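Local coordinates for Lin2111 protein (Listeria innocua, PDB 3EDP) that is of unknown function but probably acts as a DNA-binding transcription regulator of the GntR family, joining a winged helix-turn-helix to a UTRA domain, at residues F104-A109 and L124-K129; D141-P146 and A218-Y223. All coordinates share one frame; numbering follows the deposited sequence.

Contact 1: F104-A109 and L124-K129; sequences FYIRKA and LVYSIK
Tyr-105 and Ser-127 face each other as a hydrogen-bonded antiparallel pair, with Tyr-105 N to Ser-127 O at 3.0 Å and Ser-127 N to Tyr-105 O at 2.8 Å. Arg-107 and Val-125 repeat the pattern, Val-125 N giving to Arg-107 O at 2.9 Å and Arg-107 N to Val-125 O. The alternate N-H groups of each strand turn outward: that of Ile-106 is taken by the Gln-74 side-chain oxygen, and Tyr-126 and Ile-128 bond to strand 137-146. Arg-107 bends along its own chain toward the residues that follow; with CG between backbone N and carbonyl carbon (chi1 51°) and a bend at chi3, NE reaches Lys-108 O at 2.9 Å, nearly in the guanidinium plane. NH2 adds weak bonds to Lys-108 O and Ala-109 O and a hydrogen bond to a glycerol, probably from the crystallisation liquor. On the same side as Arg-107, Ser-127 CB sits over one face of the Tyr-105 ring, toward its rim, a CH-pi contact. On the face carrying Phe-104, Ile-106, Tyr-126 and Ile-128 the packing is apolar: Phe-104 CD1 lies 3.4 Å from Ile-128 CG1, and Ile-106 CG1 runs alongside Tyr-126 CE1 at 3.7 Å. This apolar face meets Phe-158, while Ile-106 and Leu-124 touch Tyr-72 of strand 70-73 in the GntR-family region. Strand 99-108 borders the UTRA domain's six-stranded sheet within the chain; helix 110-117 connects it to strand 124-134.

Contact 2: D141-P146 and A218-Y223; sequences DRLILP and AIQYHY
Asp-141 reaches across to two side chains of 218-223. Its OD2 accepts from His-222 ND1 at 2.7 Å, on the syn side but 32° out of the carboxylate plane, while lying almost in the imidazole plane. OD1 takes a weak, bent bond from Gln-220 NE2 (2.6 Å), delivered by a glutamine chain extended from a CG anti to the backbone N (chi1 -179°). Main-chain bonds form two reciprocal pairs, Arg-142 with Tyr-221, both at 2.8 Å between N and O, and Ile-144 with Ile-219, joining strands 137-146 and 215-225 of the UTRA domain's sheet. Apolar contacts are fewer. Leu-143 CD1 lies alongside the Gln-220 stem, 3.9 Å from CG, and Leu-145 CD2 presses tightly on Ala-218 CB at 3.4 Å. On the other face Arg-142 NH1 approaches Tyr-221 CD2 at 3.8 Å, guanidinium and ring planes inclined at 58°, while its NH2 forms a salt bridge to Glu-189. Helix 110-117 packs against Ile-219 and Tyr-221. The buried carboxylate of Asp-141 is held through both oxygens, firmly by His-222 and weakly by Gln-220, and His-222 through both nitrogens, NE2 bonding Glu-224. These bonds fix the ring's rotation, and the two carboxylates would probably favour its protonated form.

How the contacts relate
Both strands of contact 1 precede those of contact 2 in the chain, and the centres of the contacts lie about 10 Å apart in one antiparallel sheet of the UTRA domain. Strands 124-134 and 137-146 are sequence neighbours and sheet neighbours, so the order 99-108, 124-134, 137-146, 215-225 runs unbroken through both contacts. Probable hydrogen bonds from Tyr-126 N to Leu-145 O and from Leu-143 N to Ile-128 O join them. Side chains meet too, Val-125 CG2 touching Ile-144 CG2. Together the contacts tie early strands and a late one into a single sheet, with contact 1 on the side touched by strands 63-66 and 70-73 of the GntR-family region, which probably binds DNA.

Contact 1: F104-A109 and L124-K129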
ATOM      1  N   PHE A 104      -9.245   4.672 -20.152  1.00 32.70           N
ATOM      2  CA  PHE A 104     -10.144   4.993 -19.056  1.00 34.29           C
ATOM      3  C   PHE A 104     -11.568   4.754 -19.545  1.00 39.19           C
ATOM      4  O   PHE A 104     -12.071   5.487 -20.392  1.00 38.20           O
ATOM      5  CB  PHE A 104      -9.935   6.446 -18.606  1.00 27.20           C
ATOM      6  CG  PHE A 104     -10.820   6.877 -17.461  1.00 31.89           C
ATOM      7  CD1 PHE A 104     -11.291   5.960 -16.536  1.00 33.98           C
ATOM      8  CD2 PHE A 104     -11.152   8.217 -17.296  1.00 34.72           C
ATOM      9  CE1 PHE A 104     -12.096   6.365 -15.471  1.00 34.80           C
ATOM     10  CE2 PHE A 104     -11.962   8.627 -16.244  1.00 37.11           C
ATOM     11  CZ  PHE A 104     -12.430   7.700 -15.327  1.00 36.21           C
ATOM     12  N   TYR A 105     -12.214   3.712 -19.036  1.00 31.17           N
ATOM     13  CA  TYR A 105     -13.577   3.431 -19.468  1.00 28.34           C
ATOM     14  C   TYR A 105     -14.373   2.634 -18.440  1.00 31.60           C
ATOM     15  O   TYR A 105     -13.824   2.134 -17.453  1.00 30.94           O
ATOM     16  CB  TYR A 105     -13.583   2.710 -20.823  1.00 35.90           C
ATOM     17  CG  TYR A 105     -12.995   1.316 -20.759  1.00 38.39           C
ATOM     18  CD1 TYR A 105     -13.811   0.195 -20.780  1.00 43.51           C
ATOM     19  CD2 TYR A 105     -11.626   1.127 -20.662  1.00 37.52           C
ATOM     20  CE1 TYR A 105     -13.278  -1.078 -20.720  1.00 47.71           C
ATOM     21  CE2 TYR A 105     -11.081  -0.141 -20.602  1.00 44.32           C
ATOM     22  CZ  TYR A 105     -11.912  -1.241 -20.630  1.00 49.88           C
ATOM     23  OH  TYR A 105     -11.377  -2.508 -20.572  1.00 53.46           O
ATOM     24  N   ILE A 106     -15.677   2.548 -18.682  1.00 31.67           N
ATOM     25  CA  ILE A 106     -16.582   1.772 -17.853  1.00 26.03           C
ATOM     26  C   ILE A 106     -16.920   0.472 -18.567  1.00 34.02           C
ATOM     27  O   ILE A 106     -17.104   0.452 -19.786  1.00 34.70           O
ATOM     28  CB  ILE A 106     -17.881   2.547 -17.611  1.00 39.86           C
ATOM     29  CG1 ILE A 106     -17.572   3.929 -17.024  1.00 41.04           C
ATOM     30  CG2 ILE A 106     -18.829   1.743 -16.738  1.00 35.67           C
ATOM     31  CD1 ILE A 106     -18.780   4.836 -16.935  1.00 43.23           C
ATOM     32  N   ARG A 107     -17.014  -0.608 -17.802  1.00 34.84           N
ATOM     33  CA  ARG A 107     -17.288  -1.929 -18.341  1.00 33.79           C
ATOM     34  C   ARG A 107     -17.981  -2.748 -17.256  1.00 41.22           C
ATOM     35  O   ARG A 107     -17.958  -2.379 -16.082  1.00 40.81           O
ATOM     36  CB  ARG A 107     -15.969  -2.610 -18.694  1.00 33.38           C
ATOM     37  CG  ARG A 107     -14.979  -2.564 -17.514  1.00 34.32           C
ATOM     38  CD  ARG A 107     -13.831  -3.563 -17.646  1.00 39.15           C
ATOM     39  NE  ARG A 107     -14.217  -4.895 -17.189  1.00 42.07           N
ATOM     40  CZ  ARG A 107     -13.439  -5.971 -17.283  1.00 46.33           C
ATOM     41  NH1 ARG A 107     -12.231  -5.874 -17.826  1.00 41.55           N
ATOM     42  NH2 ARG A 107     -13.869  -7.148 -16.839  1.00 41.13           N
ATOM     43  N   LYS A 108     -18.578  -3.868 -17.642  1.00 44.42           N
ATOM     44  CA  LYS A 108     -19.128  -4.789 -16.657  1.00 40.50           C
ATOM     45  C   LYS A 108     -17.998  -5.407 -15.849  1.00 40.87           C
ATOM     46  O   LYS A 108     -16.873  -5.537 -16.334  1.00 39.92           O
ATOM     47  CB  LYS A 108     -19.963  -5.879 -17.327  1.00 50.38           C
ATOM     48  CG  LYS A 108     -21.408  -5.471 -17.579  1.00 61.10           C
ATOM     49  CD  LYS A 108     -22.065  -6.335 -18.645  1.00 68.96           C
ATOM     50  CE  LYS A 108     -21.548  -5.980 -20.031  1.00 78.32           C
ATOM     51  NZ  LYS A 108     -22.472  -6.434 -21.110  1.00 82.52           N
ATOM     52  N   ALA A 109     -18.297  -5.775 -14.609  1.00 41.51           N
ATOM     53  CA  ALA A 109     -17.300  -6.367 -13.736  1.00 39.29           C
ATOM     54  C   ALA A 109     -16.838  -7.708 -14.293  1.00 40.98           C
ATOM     55  O   ALA A 109     -15.647  -8.009 -14.285  1.00 41.39           O
ATOM     56  CB  ALA A 109     -17.861  -6.533 -12.320  1.00 36.66           C
ATOM     57  N   LEU A 124     -21.186  -2.280 -12.926  1.00 37.09           N
ATOM     58  CA  LEU A 124     -20.127  -1.587 -13.640  1.00 38.14           C
ATOM     59  C   LEU A 124     -18.921  -1.228 -12.777  1.00 38.74           C
ATOM     60  O   LEU A 124     -19.049  -0.986 -11.577  1.00 35.68           O
ATOM     61  CB  LEU A 124     -20.689  -0.326 -14.299  1.00 37.58           C
ATOM     62  CG  LEU A 124     -21.913  -0.568 -15.186  1.00 45.37           C
ATOM     63  CD1 LEU A 124     -22.486   0.759 -15.661  1.00 39.27           C
ATOM     64  CD2 LEU A 124     -21.559  -1.473 -16.365  1.00 46.14           C
ATOM     65  N   VAL A 125     -17.755  -1.183 -13.417  1.00 34.90           N
ATOM     66  CA  VAL A 125     -16.523  -0.731 -12.792  1.00 31.06           C
ATOM     67  C   VAL A 125     -15.785   0.192 -13.751  1.00 30.05           C
ATOM     68  O   VAL A 125     -15.918   0.069 -14.966  1.00 31.49           O
ATOM     69  CB  VAL A 125     -15.580  -1.917 -12.419  1.00 32.33           C
ATOM     70  CG1 VAL A 125     -16.285  -2.899 -11.491  1.00 38.06           C
ATOM     71  CG2 VAL A 125     -15.073  -2.633 -13.672  1.00 27.16           C
ATOM     72  N   TYR A 126     -15.020   1.127 -13.199  1.00 31.99           N
ATOM     73  CA  TYR A 126     -14.090   1.908 -13.993  1.00 28.81           C
ATOM     74  C   TYR A 126     -12.824   1.100 -14.185  1.00 29.31           C
ATOM     75  O   TYR A 126     -12.356   0.421 -13.265  1.00 32.02           O
ATOM     76  CB  TYR A 126     -13.718   3.206 -13.289  1.00 27.54           C
ATOM     77  CG  TYR A 126     -14.833   4.205 -13.177  1.00 36.46           C
ATOM     78  CD1 TYR A 126     -15.243   4.938 -14.288  1.00 39.61           C
ATOM     79  CD2 TYR A 126     -15.467   4.433 -11.960  1.00 32.71           C
ATOM     80  CE1 TYR A 126     -16.262   5.863 -14.194  1.00 41.12           C
ATOM     81  CE2 TYR A 126     -16.482   5.361 -11.851  1.00 34.27           C
ATOM     82  CZ  TYR A 126     -16.877   6.069 -12.977  1.00 38.60           C
ATOM     83  OH  TYR A 126     -17.886   6.991 -12.884  1.00 38.28           O
ATOM     84  N   SER A 127     -12.262   1.186 -15.378  1.00 29.93           N
ATOM     85  CA  SER A 127     -10.997   0.547 -15.671  1.00 34.96           C
ATOM     86  C   SER A 127     -10.046   1.625 -16.142  1.00 32.63           C
ATOM     87  O   SER A 127     -10.325   2.329 -17.114  1.00 28.96           O
ATOM     88  CB  SER A 127     -11.168  -0.516 -16.752  1.00 36.35           C
ATOM     89  OG  SER A 127      -9.932  -1.144 -17.027  1.00 31.70           O
ATOM     90  N   ILE A 128      -8.938   1.775 -15.430  1.00 26.34           N
ATOM     91  CA  ILE A 128      -7.945   2.776 -15.776  1.00 31.84           C
ATOM     92  C   ILE A 128      -6.625   2.081 -16.049  1.00 37.22           C
ATOM     93  O   ILE A 128      -6.206   1.205 -15.295  1.00 30.11           O
ATOM     94  CB  ILE A 128      -7.761   3.801 -14.640  1.00 34.83           C
ATOM     95  CG1 ILE A 128      -9.065   4.560 -14.399  1.00 40.84           C
ATOM     96  CG2 ILE A 128      -6.640   4.770 -14.973  1.00 32.74           C
ATOM     97  CD1 ILE A 128      -9.084   5.367 -13.119  1.00 46.81           C
ATOM     98  N   LYS A 129      -5.983   2.455 -17.143  1.00 34.88           N
ATOM     99  CA  LYS A 129      -4.669   1.928 -17.446  1.00 36.23           C
ATOM    100  C   LYS A 129      -3.703   3.085 -17.638  1.00 38.42           C
ATOM    101  O   LYS A 129      -3.987   4.018 -18.396  1.00 34.92           O
ATOM    102  CB  LYS A 129      -4.722   1.070 -18.709  1.00 34.04           C
ATOM    103  CG  LYS A 129      -3.451   0.271 -18.965  1.00 42.27           C
ATOM    104  CD  LYS A 129      -3.531  -0.486 -20.281  1.00 58.02           C
ATOM    105  CE  LYS A 129      -4.914  -1.099 -20.494  1.00 68.33           C
ATOM    106  NZ  LYS A 129      -5.354  -1.966 -19.357  1.00 63.03           N
TER

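Contact 2: D141-P146 and A218-Y223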
ATOM      1  N   ASP A 141       0.327   0.134 -14.991  1.00 32.29           N
ATOM      2  CA  ASP A 141      -0.631  -0.010 -13.906  1.00 32.91           C
ATOM      3  C   ASP A 141      -2.035  -0.157 -14.440  1.00 32.87           C
ATOM      4  O   ASP A 141      -2.417   0.506 -15.402  1.00 31.03           O
ATOM      5  CB  ASP A 141      -0.571   1.182 -12.945  1.00 34.10           C
ATOM      6  CG  ASP A 141       0.553   1.058 -11.941  1.00 40.84           C
ATOM      7  OD1 ASP A 141       0.259   0.823 -10.750  1.00 39.59           O
ATOM      8  OD2 ASP A 141       1.729   1.169 -12.343  1.00 43.66           O
ATOM      9  N   ARG A 142      -2.799  -1.041 -13.812  1.00 27.73           N
ATOM     10  CA  ARG A 142      -4.217  -1.142 -14.097  1.00 31.77           C
ATOM     11  C   ARG A 142      -4.998  -1.049 -12.789  1.00 36.73           C
ATOM     12  O   ARG A 142      -4.691  -1.745 -11.815  1.00 27.70           O
ATOM     13  CB  ARG A 142      -4.538  -2.428 -14.863  1.00 35.66           C
ATOM     14  CG  ARG A 142      -5.973  -2.906 -14.703  1.00 48.55           C
ATOM     15  CD  ARG A 142      -6.598  -3.321 -16.035  1.00 62.89           C
ATOM     16  NE  ARG A 142      -5.624  -3.843 -16.993  1.00 72.22           N
ATOM     17  CZ  ARG A 142      -4.940  -4.977 -16.838  1.00 78.66           C
ATOM     18  NH1 ARG A 142      -5.099  -5.715 -15.743  1.00 84.01           N
ATOM     19  NH2 ARG A 142      -4.079  -5.362 -17.773  1.00 71.26           N
ATOM     20  N   LEU A 143      -5.984  -0.158 -12.777  1.00 23.82           N
ATOM     21  CA  LEU A 143      -6.845   0.083 -11.623  1.00 24.88           C
ATOM     22  C   LEU A 143      -8.293  -0.253 -11.958  1.00 31.75           C
ATOM     23  O   LEU A 143      -8.792   0.076 -13.045  1.00 30.00           O
ATOM     24  CB  LEU A 143      -6.807   1.558 -11.243  1.00 31.69           C
ATOM     25  CG  LEU A 143      -5.789   2.117 -10.262  1.00 54.90           C
ATOM     26  CD1 LEU A 143      -4.387   2.056 -10.842  1.00 59.35           C
ATOM     27  CD2 LEU A 143      -6.183   3.547  -9.916  1.00 58.55           C
ATOM     28  N   ILE A 144      -8.966  -0.890 -11.013  1.00 25.14           N
ATOM     29  CA  ILE A 144     -10.376  -1.208 -11.143  1.00 27.24           C
ATOM     30  C   ILE A 144     -11.128  -0.614  -9.950  1.00 24.93           C
ATOM     31  O   ILE A 144     -10.824  -0.930  -8.802  1.00 29.58           O
ATOM     32  CB  ILE A 144     -10.602  -2.728 -11.196  1.00 27.58           C
ATOM     33  CG1 ILE A 144      -9.746  -3.362 -12.298  1.00 31.35           C
ATOM     34  CG2 ILE A 144     -12.083  -3.041 -11.408  1.00 25.31           C
ATOM     35  CD1 ILE A 144     -10.181  -3.016 -13.714  1.00 34.82           C
ATOM     36  N   LEU A 145     -12.093   0.257 -10.229  1.00 25.87           N
ATOM     37  CA  LEU A 145     -12.899   0.918  -9.199  1.00 25.43           C
ATOM     38  C   LEU A 145     -14.380   0.757  -9.525  1.00 29.76           C
ATOM     39  O   LEU A 145     -14.846   1.281 -10.523  1.00 31.61           O
ATOM     40  CB  LEU A 145     -12.592   2.416  -9.163  1.00 26.11           C
ATOM     41  CG  LEU A 145     -11.156   2.906  -8.965  1.00 38.13           C
ATOM     42  CD1 LEU A 145     -11.096   4.433  -9.062  1.00 37.50           C
ATOM     43  CD2 LEU A 145     -10.629   2.454  -7.635  1.00 29.88           C
ATOM     44  N   PRO A 146     -15.130   0.033  -8.682  1.00 35.34           N
ATOM     45  CA  PRO A 146     -16.567  -0.127  -8.944  1.00 34.30           C
ATOM     46  C   PRO A 146     -17.308   1.209  -8.908  1.00 31.85           C
ATOM     47  O   PRO A 146     -17.094   2.028  -8.012  1.00 33.25           O
ATOM     48  CB  PRO A 146     -17.038  -1.031  -7.797  1.00 36.47           C
ATOM     49  CG  PRO A 146     -15.791  -1.721  -7.321  1.00 34.84           C
ATOM     50  CD  PRO A 146     -14.700  -0.712  -7.490  1.00 28.07           C
ATOM     51  N   ALA A 218     -11.255  -1.363  -4.102  1.00 22.06           N
ATOM     52  CA  ALA A 218     -10.436  -1.113  -5.287  1.00 27.61           C
ATOM     53  C   ALA A 218      -9.394  -2.203  -5.519  1.00 29.96           C
ATOM     54  O   ALA A 218      -8.947  -2.862  -4.583  1.00 24.61           O
ATOM     55  CB  ALA A 218      -9.761   0.249  -5.190  1.00 17.53           C
ATOM     56  N   ILE A 219      -9.019  -2.388  -6.777  1.00 23.26           N
ATOM     57  CA  ILE A 219      -7.964  -3.324  -7.134  1.00 28.45           C
ATOM     58  C   ILE A 219      -6.955  -2.633  -8.025  1.00 30.23           C
ATOM     59  O   ILE A 219      -7.332  -1.874  -8.928  1.00 29.13           O
ATOM     60  CB  ILE A 219      -8.513  -4.524  -7.923  1.00 39.99           C
ATOM     61  CG1 ILE A 219      -9.520  -5.307  -7.085  1.00 41.37           C
ATOM     62  CG2 ILE A 219      -7.372  -5.427  -8.362  1.00 43.20           C
ATOM     63  CD1 ILE A 219     -10.292  -6.320  -7.888  1.00 44.50           C
ATOM     64  N   GLN A 220      -5.680  -2.910  -7.786  1.00 28.25           N
ATOM     65  CA  GLN A 220      -4.604  -2.409  -8.640  1.00 27.87           C
ATOM     66  C   GLN A 220      -3.644  -3.525  -9.024  1.00 26.46           C
ATOM     67  O   GLN A 220      -3.295  -4.369  -8.198  1.00 22.22           O
ATOM     68  CB  GLN A 220      -3.827  -1.313  -7.924  1.00 23.41           C
ATOM     69  CG  GLN A 220      -2.687  -0.711  -8.742  1.00 22.15           C
ATOM     70  CD  GLN A 220      -2.040   0.463  -8.012  1.00 32.88           C
ATOM     71  OE1 GLN A 220      -2.179   0.593  -6.801  1.00 34.59           O
ATOM     72  NE2 GLN A 220      -1.357   1.330  -8.752  1.00 36.23           N
ATOM     73  N   TYR A 221      -3.238  -3.537 -10.287  1.00 27.00           N
ATOM     74  CA  TYR A 221      -2.207  -4.449 -10.753  1.00 28.60           C
ATOM     75  C   TYR A 221      -1.080  -3.591 -11.274  1.00 32.09           C
ATOM     76  O   TYR A 221      -1.297  -2.711 -12.100  1.00 33.79           O
ATOM     77  CB  TYR A 221      -2.721  -5.366 -11.865  1.00 24.74           C
ATOM     78  CG  TYR A 221      -3.890  -6.223 -11.460  1.00 27.36           C
ATOM     79  CD1 TYR A 221      -3.726  -7.285 -10.580  1.00 34.76           C
ATOM     80  CD2 TYR A 221      -5.165  -5.969 -11.953  1.00 31.97           C
ATOM     81  CE1 TYR A 221      -4.801  -8.076 -10.202  1.00 35.55           C
ATOM     82  CE2 TYR A 221      -6.242  -6.755 -11.587  1.00 34.27           C
ATOM     83  CZ  TYR A 221      -6.052  -7.811 -10.715  1.00 39.09           C
ATOM     84  OH  TYR A 221      -7.121  -8.592 -10.348  1.00 42.89           O
ATOM     85  N   HIS A 222       0.121  -3.831 -10.764  1.00 28.01           N
ATOM     86  CA  HIS A 222       1.292  -3.077 -11.177  1.00 28.03           C
ATOM     87  C   HIS A 222       2.320  -4.053 -11.740  1.00 29.86           C
ATOM     88  O   HIS A 222       2.580  -5.102 -11.146  1.00 28.13           O
ATOM     89  CB  HIS A 222       1.861  -2.304  -9.981  1.00 22.51           C
ATOM     90  CG  HIS A 222       3.193  -1.677 -10.247  1.00 31.64           C
ATOM     91  ND1 HIS A 222       3.334  -0.501 -10.954  1.00 36.45           N
ATOM     92  CD2 HIS A 222       4.445  -2.058  -9.899  1.00 33.46           C
ATOM     93  CE1 HIS A 222       4.615  -0.185 -11.032  1.00 36.05           C
ATOM     94  NE2 HIS A 222       5.311  -1.114 -10.401  1.00 36.17           N
ATOM     95  N   TYR A 223       2.893  -3.714 -12.886  1.00 25.79           N
ATOM     96  CA  TYR A 223       3.822  -4.611 -13.572  1.00 27.45           C
ATOM     97  C   TYR A 223       5.169  -3.940 -13.773  1.00 35.54           C
ATOM     98  O   TYR A 223       5.230  -2.771 -14.172  1.00 26.82           O
ATOM     99  CB  TYR A 223       3.278  -5.005 -14.949  1.00 32.20           C
ATOM    100  CG  TYR A 223       1.942  -5.715 -14.931  1.00 36.21           C
ATOM    101  CD1 TYR A 223       1.872  -7.103 -14.919  1.00 32.16           C
ATOM    102  CD2 TYR A 223       0.752  -4.997 -14.938  1.00 33.34           C
ATOM    103  CE1 TYR A 223       0.656  -7.755 -14.914  1.00 36.49           C
ATOM    104  CE2 TYR A 223      -0.469  -5.640 -14.926  1.00 31.58           C
ATOM    105  CZ  TYR A 223      -0.510  -7.018 -14.915  1.00 36.32           C
ATOM    106  OH  TYR A 223      -1.719  -7.667 -14.911  1.00 40.40           O
TER